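Dephospho-CoA kinase (Legionella pneumophila subsp. pneumophila, PDB 4TTP) probably catalyses the last step of coenzyme A biosynthesis, the ATP-dependent phosphorylation of the 3'-hydroxyl group of dephospho-CoA. Local coordinates at residues 25-30 and 149-154; 36-41 and 195-200; 53-58 and 76-81; 141-146 and 184-189. One frame throughout, in Å; residues are numbered along the deposited sequence. Where two conformers were deposited one is given.

How the contacts relate
All four contacts lie in one P-loop kinase chain with a five-stranded parallel sheet. Contact 4 joins strand 140-145 to the edge strand 185-188; contacts 1 and 2 sit about 13 Å from it, centre to centre, and touch it. Contacts 1 and 2 share helix 29-37, the first near its N-terminal end at the P-loop, the second at its C-terminal end, with centres about 17 Å apart. Contact 3 stands alone, 27 to 33 Å from the other centres, among helices of residues 46-115. Along the chain it is nested inside contacts 1 and 2 and closes before contact 4 opens. Late segments, 141-154 and 184-200, thus pack on the P-loop and its following helix.

Contact 1 (25-30 and 149-154); sequences IASGKS and ESQLDR
The P-loop (Walker A) turn, whose residues Ala26 to Thr31 are predicted to bind ATP, rests here against helix 148-159 through Ala26 and Ser27, which meet Gln151 and Arg154. Ala26 O is where the two helix residues meet the turn. Arg154 NH1 donates to Ala26 O at 3.2 Å, with a bent N-H...O angle of 141°; the oxygen stands 27° out of the guanidinium plane. The extended chain of Arg154 also brings CD to 3.4 Å from Ala26 O. Ala26 O also receives a CA-H...O contact from Gln151 CA at 3.4 Å, so helix backbone and arginine both converge on it. Gln151 swings its CG beside its own backbone N (chi1 -67°), which lays the amide against the serine: Gln151 CD comes to 3.5 Å from Ser27 OG. Their polar ends are held by a common third residue, Asn24, which bonds to Ser27 OG through OD1 and to Gln151 OE1 through ND2. Gln151 NE2 reaches Ala146 O, just past strand 140-145, and Ser27 O takes a bond from Asn189 ND2 beyond strand 185-188. The turn touches both helix 148-159 and the ends of these two strands, with helix 163-171 packed behind Leu152.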
loop_
_atom_site.group_PDB
_atom_site.type_symbol
_atom_site.label_atom_id
_atom_site.label_comp_id
_atom_site.label_asym_id
_atom_site.label_seq_id
_atom_site.Cartn_x
_atom_site.Cartn_y
_atom_site.Cartn_z
ATOM N N ILE A 25 6.807 -3.278 0.528
ATOM C CA ILE A 25 7.196 -3.194 1.930
ATOM C C ILE A 25 8.672 -3.551 2.102
ATOM O O ILE A 25 9.339 -3.045 3.006
ATOM C CB ILE A 25 6.302 -4.105 2.811
ATOM C CG1 ILE A 25 4.874 -3.543 2.819
ATOM C CG2 ILE A 25 6.866 -4.228 4.234
ATOM C CD1 ILE A 25 3.943 -4.100 3.892
ATOM N N ALA A 26 9.189 -4.399 1.218
ATOM C CA ALA A 26 10.594 -4.788 1.282
ATOM C C ALA A 26 11.518 -3.626 0.915
ATOM O O ALA A 26 12.738 -3.752 1.001
ATOM C CB ALA A 26 10.855 -5.975 0.370
ATOM N N SER A 27 10.935 -2.503 0.502
ATOM C CA SER A 27 11.712 -1.318 0.145
ATOM C C SER A 27 11.684 -0.254 1.243
ATOM O O SER A 27 12.354 0.775 1.129
ATOM C CB SER A 27 11.199 -0.728 -1.172
ATOM O OG SER A 27 11.725 -1.438 -2.279
ATOM N N GLY A 28 10.917 -0.509 2.300
ATOM C CA GLY A 28 10.863 0.377 3.452
ATOM C C GLY A 28 9.662 1.307 3.458
ATOM O O GLY A 28 9.667 2.332 4.142
ATOM N N LYS A 29 8.629 0.948 2.703
ATOM C CA LYS A 29 7.433 1.775 2.589
ATOM C C LYS A 29 6.763 2.022 3.943
ATOM O O LYS A 29 6.346 3.140 4.235
ATOM C CB LYS A 29 6.432 1.127 1.629
ATOM C CG LYS A 29 5.147 1.917 1.457
ATOM C CD LYS A 29 4.299 1.368 0.320
ATOM C CE LYS A 29 3.543 0.116 0.732
ATOM N NZ LYS A 29 2.801 -0.484 -0.410
ATOM N N SER A 30 6.657 0.977 4.759
ATOM C CA SER A 30 6.041 1.091 6.078
ATOM C C SER A 30 6.840 2.020 6.988
ATOM O O SER A 30 6.268 2.762 7.785
ATOM C CB SER A 30 5.911 -0.286 6.732
ATOM O OG SER A 30 5.011 -1.113 6.018
ATOM N N GLU A 149 19.545 -5.826 -3.103
ATOM C CA GLU A 149 20.134 -6.593 -2.009
ATOM C C GLU A 149 19.435 -6.295 -0.684
ATOM O O GLU A 149 19.210 -7.200 0.120
ATOM C CB GLU A 149 21.629 -6.299 -1.886
ATOM C CG GLU A 149 22.399 -7.338 -1.077
ATOM O OE1 GLU A 149 23.166 -9.589 -1.231
ATOM O OE2 GLU A 149 22.102 -8.772 -2.966
ATOM N N SER A 150 19.096 -5.028 -0.462
ATOM C CA SER A 150 18.388 -4.632 0.751
ATOM C C SER A 150 17.005 -5.271 0.795
ATOM O O SER A 150 16.570 -5.752 1.841
ATOM C CB SER A 150 18.265 -3.109 0.833
ATOM O OG SER A 150 19.530 -2.489 0.673
ATOM N N GLN A 151 16.320 -5.269 -0.345
ATOM C CA GLN A 151 14.995 -5.875 -0.446
ATOM C C GLN A 151 15.036 -7.343 -0.064
ATOM O O GLN A 151 14.238 -7.807 0.753
ATOM C CB GLN A 151 14.439 -5.735 -1.861
ATOM C CG GLN A 151 14.133 -4.313 -2.275
ATOM C CD GLN A 151 13.367 -4.250 -3.581
ATOM O OE1 GLN A 151 12.303 -4.856 -3.721
ATOM N NE2 GLN A 151 13.907 -3.520 -4.549
ATOM N N LEU A 152 15.966 -8.073 -0.672
ATOM C CA LEU A 152 16.151 -9.482 -0.369
ATOM C C LEU A 152 16.376 -9.669 1.124
ATOM O O LEU A 152 15.691 -10.467 1.758
ATOM C CB LEU A 152 17.326 -10.058 -1.160
ATOM C CG LEU A 152 17.155 -10.057 -2.680
ATOM C CD1 LEU A 152 18.454 -10.448 -3.365
ATOM C CD2 LEU A 152 16.031 -10.991 -3.095
ATOM N N ASP A 153 17.323 -8.917 1.681
ATOM C CA ASP A 153 17.620 -9.001 3.108
ATOM C C ASP A 153 16.357 -8.802 3.944
ATOM O O ASP A 153 16.080 -9.590 4.844
ATOM C CB ASP A 153 18.684 -7.971 3.503
ATOM C CG ASP A 153 20.077 -8.353 3.024
ATOM O OD1 ASP A 153 20.372 -9.564 2.931
ATOM O OD2 ASP A 153 20.881 -7.439 2.742
ATOM N N ARG A 154 15.580 -7.771 3.626
ATOM C CA ARG A 154 14.356 -7.483 4.369
ATOM C C ARG A 154 13.324 -8.606 4.245
ATOM O O ARG A 154 12.705 -8.988 5.236
ATOM C CB ARG A 154 13.739 -6.162 3.899
ATOM C CG ARG A 154 14.465 -4.926 4.413
ATOM C CD ARG A 154 13.630 -3.665 4.247
ATOM N NE ARG A 154 14.413 -2.465 4.536
ATOM C CZ ARG A 154 15.175 -1.830 3.649
ATOM N NH1 ARG A 154 15.268 -2.270 2.400
ATOM N NH2 ARG A 154 15.850 -0.746 4.013
#

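Contact 2 (36-41 and 195-200); sequences FSELGI and ELKAKV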
loop_
_atom_site.group_PDB
_atom_site.type_symbol
_atom_site.label_atom_id
_atom_site.label_comp_id
_atom_site.label_asym_id
_atom_site.label_seq_id
_atom_site.Cartn_x
_atom_site.Cartn_y
_atom_site.Cartn_z
ATOM N N PHE A 36 6.315 9.777 8.355
ATOM C CA PHE A 36 5.355 10.844 8.082
ATOM C C PHE A 36 4.427 11.041 9.281
ATOM O O PHE A 36 4.088 12.169 9.638
ATOM C CB PHE A 36 4.541 10.541 6.824
ATOM C CG PHE A 36 5.200 11.001 5.551
ATOM C CD1 PHE A 36 5.187 12.338 5.200
ATOM C CD2 PHE A 36 5.824 10.097 4.706
ATOM C CE1 PHE A 36 5.786 12.769 4.029
ATOM C CE2 PHE A 36 6.424 10.519 3.536
ATOM C CZ PHE A 36 6.406 11.859 3.197
ATOM N N SER A 37 4.023 9.936 9.898
ATOM C CA SER A 37 3.206 9.979 11.105
ATOM C C SER A 37 3.935 10.723 12.217
ATOM O O SER A 37 3.323 11.462 12.989
ATOM C CB SER A 37 2.848 8.566 11.566
ATOM O OG SER A 37 2.032 7.908 10.614
ATOM N N GLU A 38 5.249 10.525 12.287
ATOM C CA GLU A 38 6.091 11.192 13.276
ATOM C C GLU A 38 6.170 12.692 13.030
ATOM O O GLU A 38 6.650 13.438 13.882
ATOM C CB GLU A 38 7.500 10.595 13.266
ATOM C CG GLU A 38 7.614 9.253 13.972
ATOM C CD GLU A 38 8.984 8.617 13.810
ATOM O OE1 GLU A 38 9.934 9.328 13.416
ATOM O OE2 GLU A 38 9.106 7.400 14.070
ATOM N N LEU A 39 5.707 13.127 11.861
ATOM C CA LEU A 39 5.660 14.548 11.532
ATOM C C LEU A 39 4.244 15.104 11.700
ATOM O O LEU A 39 3.974 16.251 11.347
ATOM C CB LEU A 39 6.160 14.783 10.105
ATOM C CG LEU A 39 7.635 14.448 9.871
ATOM C CD1 LEU A 39 7.968 14.501 8.396
ATOM C CD2 LEU A 39 8.536 15.391 10.658
ATOM N N GLY A 40 3.349 14.282 12.240
ATOM C CA GLY A 40 1.995 14.714 12.548
ATOM C C GLY A 40 1.033 14.576 11.383
ATOM O O GLY A 40 -0.064 15.138 11.408
ATOM N N ILE A 41 1.445 13.833 10.359
ATOM C CA ILE A 41 0.624 13.623 9.172
ATOM C C ILE A 41 -0.248 12.389 9.353
ATOM O O ILE A 41 0.244 11.318 9.715
ATOM C CB ILE A 41 1.499 13.461 7.899
ATOM C CG1 ILE A 41 2.335 14.723 7.665
ATOM C CG2 ILE A 41 0.650 13.145 6.665
ATOM C CD1 ILE A 41 1.519 15.984 7.434
ATOM N N GLU A 195 19.068 9.020 7.328
ATOM C CA GLU A 195 18.977 9.644 6.015
ATOM C C GLU A 195 17.579 9.462 5.438
ATOM O O GLU A 195 17.063 10.343 4.756
ATOM C CB GLU A 195 20.022 9.059 5.061
ATOM C CG GLU A 195 20.217 9.872 3.792
ATOM C CD GLU A 195 21.278 9.286 2.879
ATOM O OE1 GLU A 195 20.951 8.979 1.714
ATOM O OE2 GLU A 195 22.438 9.138 3.323
ATOM N N LEU A 196 16.972 8.312 5.709
ATOM C CA LEU A 196 15.615 8.049 5.250
ATOM C C LEU A 196 14.657 9.044 5.897
ATOM O O LEU A 196 13.796 9.617 5.232
ATOM C CB LEU A 196 15.202 6.613 5.576
ATOM C CG LEU A 196 13.801 6.186 5.128
ATOM C CD1 LEU A 196 13.643 6.318 3.617
ATOM C CD2 LEU A 196 13.522 4.758 5.567
ATOM N N LYS A 197 14.832 9.259 7.195
ATOM C CA LYS A 197 14.016 10.218 7.927
ATOM C C LYS A 197 14.265 11.630 7.396
ATOM O O LYS A 197 13.336 12.428 7.267
ATOM C CB LYS A 197 14.320 10.138 9.427
ATOM C CG LYS A 197 13.107 10.300 10.328
ATOM C CD LYS A 197 12.860 11.747 10.692
ATOM C CE LYS A 197 11.624 11.893 11.568
ATOM N NZ LYS A 197 10.365 11.870 10.773
ATOM N N ALA A 198 15.519 11.925 7.069
ATOM C CA ALA A 198 15.885 13.239 6.544
ATOM C C ALA A 198 15.207 13.512 5.209
ATOM O O ALA A 198 14.784 14.637 4.934
ATOM C CB ALA A 198 17.391 13.345 6.392
ATOM N N LYS A 199 15.118 12.483 4.376
ATOM C CA LYS A 199 14.462 12.610 3.081
ATOM C C LYS A 199 12.951 12.806 3.230
ATOM O O LYS A 199 12.352 13.597 2.504
ATOM C CB LYS A 199 14.752 11.384 2.218
ATOM C CG LYS A 199 16.196 11.295 1.759
ATOM C CD LYS A 199 16.408 10.140 0.802
ATOM C CE LYS A 199 17.826 10.144 0.253
ATOM N NZ LYS A 199 18.033 9.115 -0.802
ATOM N N VAL A 200 12.339 12.084 4.163
ATOM C CA VAL A 200 10.907 12.233 4.415
ATOM C C VAL A 200 10.623 13.661 4.867
ATOM O O VAL A 200 9.660 14.284 4.417
ATOM C CB VAL A 200 10.409 11.217 5.470
ATOM C CG1 VAL A 200 9.013 11.569 5.985
ATOM C CG2 VAL A 200 10.416 9.820 4.881
#
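One face of the Phe36 ring is taken by Val200, whose CG1 methyl stands almost exactly over the ring centre, 3.6 Å from the centroid and only 6° off the normal. This is a CH-pi contact, and the six ring carbons lie at nearly equal distances from the methyl. Val200 places CG1 there by holding it anti to its own N (chi1 166°). Leu39 adds a second apolar partner to the same methyl, with CD1 at 3.9 Å from Val200 CG1, so this one branch touches both an aromatic face and, roughly at right angles to it, a leucine. Tyr121 and Tyr207 also touch the phenylalanine side chain. Toward the surface the contact becomes polar and looser. Lys197, bent at chi2 and chi4, turns its end to the turn at Ser37 to Gly40. Lys197 and Leu39 reach toward each other tip to tip, Lys197 NZ lying 3.9 Å from Leu39 CG, and NZ forms a long salt bridge with Glu38 OE1 at 3.7 Å. The lysine also has a weak hydrogen bond to Asn201 OD1. In the backbone, Phe36 O accepts from Leu39 N and also from Ile41 N, on opposite faces of its carbonyl plane. The Ile41 bond, the bond from Gly40 N to Ser37 O and the positive phi of Gly40, the C-prime residue, define a Schellman motif, which ends helix 29-37 where it packs on helix 193-213.

Contact 3 (53-58 and 76-81); sequences LTSKNT and NGELDR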
loop_
_atom_site.group_PDB
_atom_site.type_symbol
_atom_site.label_atom_id
_atom_site.label_comp_id
_atom_site.label_asym_id
_atom_site.label_seq_id
_atom_site.Cartn_x
_atom_site.Cartn_y
_atom_site.Cartn_z
ATOM N N LEU A 53 -12.123 -4.554 6.360
ATOM C CA LEU A 53 -13.357 -4.739 5.605
ATOM C C LEU A 53 -13.626 -6.207 5.278
ATOM O O LEU A 53 -14.755 -6.570 4.957
ATOM C CB LEU A 53 -13.319 -3.925 4.311
ATOM C CG LEU A 53 -13.507 -2.412 4.451
ATOM C CD1 LEU A 53 -13.314 -1.733 3.103
ATOM C CD2 LEU A 53 -14.873 -2.068 5.032
ATOM N N THR A 54 -12.594 -7.044 5.355
ATOM C CA THR A 54 -12.740 -8.467 5.049
ATOM C C THR A 54 -12.462 -9.319 6.281
ATOM O O THR A 54 -12.103 -10.492 6.174
ATOM C CB THR A 54 -11.803 -8.898 3.909
ATOM O OG1 THR A 54 -10.456 -8.522 4.220
ATOM C CG2 THR A 54 -12.230 -8.238 2.606
ATOM N N SER A 55 -12.639 -8.726 7.455
ATOM C CA SER A 55 -12.414 -9.448 8.694
ATOM C C SER A 55 -13.552 -10.430 8.944
ATOM O O SER A 55 -14.603 -10.362 8.304
ATOM C CB SER A 55 -12.268 -8.483 9.871
ATOM O OG SER A 55 -10.929 -8.468 10.331
ATOM N N LYS A 56 -13.318 -11.347 9.872
ATOM C CA LYS A 56 -14.260 -12.413 10.179
ATOM C C LYS A 56 -15.670 -11.888 10.451
ATOM O O LYS A 56 -15.865 -10.980 11.258
ATOM C CB LYS A 56 -13.747 -13.208 11.377
ATOM C CG LYS A 56 -14.599 -14.396 11.766
ATOM C CD LYS A 56 -13.879 -15.235 12.808
ATOM C CE LYS A 56 -14.781 -16.291 13.421
ATOM N NZ LYS A 56 -14.057 -17.084 14.453
ATOM N N ASN A 57 -16.638 -12.463 9.742
ATOM C CA ASN A 57 -18.059 -12.133 9.876
ATOM C C ASN A 57 -18.405 -10.684 9.522
ATOM O O ASN A 57 -19.328 -10.100 10.090
ATOM C CB ASN A 57 -18.535 -12.455 11.297
ATOM C CG ASN A 57 -18.567 -13.952 11.573
ATOM O OD1 ASN A 57 -18.860 -14.751 10.683
ATOM N ND2 ASN A 57 -18.259 -14.336 12.805
ATOM N N THR A 58 -17.672 -10.118 8.568
ATOM C CA THR A 58 -18.044 -8.846 7.958
ATOM C C THR A 58 -18.820 -9.124 6.673
ATOM O O THR A 58 -18.828 -10.254 6.190
ATOM C CB THR A 58 -16.808 -7.974 7.643
ATOM O OG1 THR A 58 -15.926 -8.680 6.760
ATOM C CG2 THR A 58 -16.058 -7.625 8.918
ATOM N N ASN A 76 -9.178 -20.723 11.825
ATOM C CA ASN A 76 -9.692 -19.548 12.523
ATOM C C ASN A 76 -11.153 -19.239 12.224
ATOM O O ASN A 76 -11.905 -18.824 13.105
ATOM C CB ASN A 76 -8.869 -18.313 12.148
ATOM C CG ASN A 76 -7.492 -18.307 12.764
ATOM O OD1 ASN A 76 -7.204 -19.057 13.695
ATOM N ND2 ASN A 76 -6.628 -17.440 12.247
ATOM N N GLY A 77 -11.541 -19.443 10.970
ATOM C CA GLY A 77 -12.727 -18.810 10.423
ATOM C C GLY A 77 -12.288 -17.557 9.686
ATOM O O GLY A 77 -13.067 -16.915 8.984
ATOM N N GLU A 78 -11.015 -17.210 9.863
ATOM C CA GLU A 78 -10.400 -16.072 9.191
ATOM C C GLU A 78 -10.084 -16.435 7.741
ATOM O O GLU A 78 -9.935 -17.612 7.405
ATOM C CB GLU A 78 -9.121 -15.652 9.923
ATOM C CG GLU A 78 -8.871 -14.157 9.957
ATOM C CD GLU A 78 -9.839 -13.427 10.869
ATOM O OE1 GLU A 78 -9.808 -13.678 12.093
ATOM O OE2 GLU A 78 -10.631 -12.607 10.364
ATOM N N LEU A 79 -9.991 -15.427 6.881
ATOM C CA LEU A 79 -9.678 -15.655 5.477
ATOM C C LEU A 79 -8.237 -16.116 5.276
ATOM O O LEU A 79 -7.317 -15.603 5.914
ATOM C CB LEU A 79 -9.918 -14.387 4.661
ATOM C CG LEU A 79 -11.367 -13.964 4.428
ATOM C CD1 LEU A 79 -11.387 -12.713 3.571
ATOM C CD2 LEU A 79 -12.195 -15.069 3.781
ATOM N N ASP A 80 -8.058 -17.089 4.388
ATOM C CA ASP A 80 -6.730 -17.509 3.954
ATOM C C ASP A 80 -6.259 -16.548 2.870
ATOM O O ASP A 80 -6.427 -16.808 1.679
ATOM C CB ASP A 80 -6.756 -18.951 3.438
ATOM C CG ASP A 80 -5.366 -19.510 3.179
ATOM O OD1 ASP A 80 -4.387 -18.732 3.174
ATOM O OD2 ASP A 80 -5.256 -20.736 2.971
ATOM N N ARG A 81 -5.672 -15.436 3.296
ATOM C CA ARG A 81 -5.320 -14.348 2.387
ATOM C C ARG A 81 -4.208 -14.729 1.419
ATOM O O ARG A 81 -4.201 -14.282 0.274
ATOM C CB ARG A 81 -4.910 -13.111 3.186
ATOM C CG ARG A 81 -6.034 -12.552 4.042
ATOM C CD ARG A 81 -5.603 -11.337 4.842
ATOM N NE ARG A 81 -6.635 -10.939 5.795
ATOM C CZ ARG A 81 -7.776 -10.345 5.462
ATOM N NH1 ARG A 81 -8.047 -10.073 4.194
ATOM N NH2 ARG A 81 -8.653 -10.025 6.403
HETATM O O HOH W 1 -10.761 -12.643 7.586
#
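Both segments are irregular linkers between helices, nearest at Lys56 and Glu78, where the CA atoms lie 5.4 Å apart. Residues Ser55 to Thr58 form a type II beta turn. In 76-81, Gly77 adopts a positive phi and Asp80 centres an inverse gamma turn. Across the gap Arg81 grips Thr54 end-on: NH1 at 2.9 Å and NH2 at 3.2 Å both donate to Thr54 OG1, which lies nearly in the guanidinium plane. With chi1 54°, OG1 sits between the backbone N and the carbonyl carbon; the hydroxyl also bonds to Ala50 O in the preceding helix, so it links arginine and helix end. Beside it, Leu79 CD1 packs on Thr54 CB at 3.9 Å. Glu78, bent at chi2, brings OE2 back to Lys56 N for a weak hydrogen bond of 3.0 Å. A water accepts from Leu79 N and donates to Thr54 O and Glu78 OE2, so it bridges the two backbones. At the exposed end the extended Lys56 chain runs past Gly77, and its NZ donates to Asn76 O at 3.1 Å, in the carbonyl plane. Leu79 also packs on Ile64 and Ile65 of helix 59-68. Thr58 and Asp80 are both N-caps, opening helices 59-68 and 81-90, so the contact joins two loops that each lead into an N-capped helix, away from the predicted ATP site.

Contact 4 (141-146 and 184-189); sequences VLLVIA and DDVLIN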
loop_
_atom_site.group_PDB
_atom_site.type_symbol
_atom_site.label_atom_id
_atom_site.label_comp_id
_atom_site.label_asym_id
_atom_site.label_seq_id
_atom_site.Cartn_x
_atom_site.Cartn_y
_atom_site.Cartn_z
ATOM N N VAL A 141 1.992 11.489 -6.039
ATOM C CA VAL A 141 2.333 10.091 -5.814
ATOM C C VAL A 141 3.797 10.009 -5.392
ATOM O O VAL A 141 4.681 10.489 -6.103
ATOM C CB VAL A 141 2.086 9.222 -7.077
ATOM C CG1 VAL A 141 2.655 7.815 -6.902
ATOM C CG2 VAL A 141 0.601 9.157 -7.394
ATOM N N LEU A 142 4.037 9.413 -4.227
ATOM C CA LEU A 142 5.389 9.136 -3.749
ATOM C C LEU A 142 5.693 7.649 -3.858
ATOM O O LEU A 142 4.952 6.818 -3.333
ATOM C CB LEU A 142 5.553 9.602 -2.298
ATOM C CG LEU A 142 6.894 9.281 -1.632
ATOM C CD1 LEU A 142 8.040 10.010 -2.315
ATOM C CD2 LEU A 142 6.839 9.633 -0.157
ATOM N N LEU A 143 6.787 7.324 -4.537
ATOM C CA LEU A 143 7.209 5.940 -4.712
ATOM C C LEU A 143 8.506 5.688 -3.956
ATOM O O LEU A 143 9.491 6.399 -4.138
ATOM C CB LEU A 143 7.379 5.618 -6.200
ATOM C CG LEU A 143 8.049 4.292 -6.566
ATOM C CD1 LEU A 143 7.254 3.103 -6.046
ATOM C CD2 LEU A 143 8.229 4.201 -8.072
ATOM N N VAL A 144 8.491 4.684 -3.088
ATOM C CA VAL A 144 9.681 4.309 -2.335
ATOM C C VAL A 144 10.335 3.089 -2.974
ATOM O O VAL A 144 9.668 2.089 -3.244
ATOM C CB VAL A 144 9.345 4.006 -0.865
ATOM C CG1 VAL A 144 10.619 3.771 -0.066
ATOM C CG2 VAL A 144 8.544 5.150 -0.264
ATOM N N ILE A 145 11.636 3.190 -3.233
ATOM C CA ILE A 145 12.400 2.079 -3.791
ATOM C C ILE A 145 13.680 1.856 -2.997
ATOM O O ILE A 145 14.183 2.769 -2.341
ATOM C CB ILE A 145 12.755 2.312 -5.280
ATOM C CG1 ILE A 145 13.625 3.564 -5.455
ATOM C CG2 ILE A 145 11.489 2.438 -6.102
ATOM C CD1 ILE A 145 14.291 3.646 -6.815
ATOM N N ALA A 146 14.200 0.636 -3.066
ATOM C CA ALA A 146 15.446 0.295 -2.398
ATOM C C ALA A 146 16.275 -0.610 -3.295
ATOM O O ALA A 146 15.735 -1.234 -4.208
ATOM C CB ALA A 146 15.171 -0.382 -1.067
ATOM N N ASP A 184 5.466 11.242 -8.853
ATOM C CA ASP A 184 5.918 12.627 -8.842
ATOM C C ASP A 184 7.245 12.730 -8.098
ATOM O O ASP A 184 8.076 13.587 -8.401
ATOM C CB ASP A 184 4.864 13.530 -8.201
ATOM C CG ASP A 184 3.514 13.426 -8.887
ATOM O OD1 ASP A 184 3.327 14.085 -9.930
ATOM O OD2 ASP A 184 2.644 12.686 -8.385
ATOM N N ASP A 185 7.440 11.842 -7.128
ATOM C CA ASP A 185 8.683 11.789 -6.372
ATOM C C ASP A 185 9.073 10.348 -6.095
ATOM O O ASP A 185 8.213 9.493 -5.870
ATOM C CB ASP A 185 8.556 12.560 -5.058
ATOM C CG ASP A 185 8.417 14.051 -5.271
ATOM O OD1 ASP A 185 9.456 14.741 -5.309
ATOM O OD2 ASP A 185 7.271 14.531 -5.398
ATOM N N VAL A 186 10.376 10.091 -6.119
ATOM C CA VAL A 186 10.908 8.765 -5.848
ATOM C C VAL A 186 11.915 8.856 -4.714
ATOM O O VAL A 186 12.930 9.550 -4.817
ATOM C CB VAL A 186 11.574 8.149 -7.103
ATOM C CG1 VAL A 186 12.178 6.786 -6.789
ATOM C CG2 VAL A 186 10.560 8.031 -8.228
ATOM N N LEU A 187 11.621 8.153 -3.629
ATOM C CA LEU A 187 12.513 8.102 -2.484
ATOM C C LEU A 187 13.392 6.865 -2.616
ATOM O O LEU A 187 12.919 5.736 -2.482
ATOM C CB LEU A 187 11.713 8.085 -1.177
ATOM C CG LEU A 187 12.425 8.564 0.093
ATOM C CD1 LEU A 187 11.453 8.577 1.260
ATOM C CD2 LEU A 187 13.635 7.705 0.423
ATOM N N ILE A 188 14.670 7.083 -2.907
ATOM C CA ILE A 188 15.620 5.986 -3.016
ATOM C C ILE A 188 16.163 5.671 -1.631
ATOM O O ILE A 188 17.020 6.383 -1.108
ATOM C CB ILE A 188 16.786 6.312 -3.972
ATOM C CG1 ILE A 188 16.252 6.774 -5.330
ATOM C CG2 ILE A 188 17.675 5.087 -4.156
ATOM C CD1 ILE A 188 17.312 7.361 -6.239
ATOM N N ASN A 189 15.637 4.610 -1.034
ATOM C CA ASN A 189 16.059 4.182 0.288
ATOM C C ASN A 189 17.297 3.294 0.171
ATOM O O ASN A 189 17.191 2.068 0.125
ATOM C CB ASN A 189 14.916 3.444 0.992
ATOM C CG ASN A 189 15.272 3.014 2.401
ATOM O OD1 ASN A 189 16.108 3.634 3.060
ATOM N ND2 ASN A 189 14.636 1.948 2.871
HETATM O O HOH W 2 5.336 12.890 -4.386
#
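Strands 141-145 and 185-188 run parallel, 22° apart in direction, and their tight part is the backbone ladder. Leu143 N donates to Asp185 O and Ile145 N to Leu187 O, both almost straight (173° and 174° at the hydrogen). Leu187 N returns a bond to Leu143 O at 2.8 Å, and Asn189 N one to Ile145 O at 2.7 Å. Leu142, Val144 and Leu187 are buried on a face they share with the partly exposed Asp185. Leu142, with CG turned anti to its N, leans forward over the partner strand between Asp185 and Leu187: its CD1 lies 3.8 Å from Asp185 CB and 4.3 Å from Leu187 CB.

On the other face Leu143 is buried, but the rest is more open. There Ile145 holds CG1 between its backbone N and carbonyl carbon, bringing it to 3.8 Å from Val186 CG1. Ile145 and Ile188 lie side by side, Ile145 CD1 4.0 Å from Ile188 CG1; Ile188 itself is exposed. The start of the pair, by contrast, is polar. Asp184 OD2 uses its anti lone pair to accept from Val141 N at 2.7 Å, and Val141 O accepts from both Asp184 N and Asp185 N. A water there donates to Asp185 OD2, whose partner oxygen OD1 forms a salt bridge with Lys206.

Strand 18-23 flanks 140-145 on its other edge, helices 29-37 and 193-213 cover the Leu142 and Leu187 face, and the C-terminal ends of both strands border the P-loop.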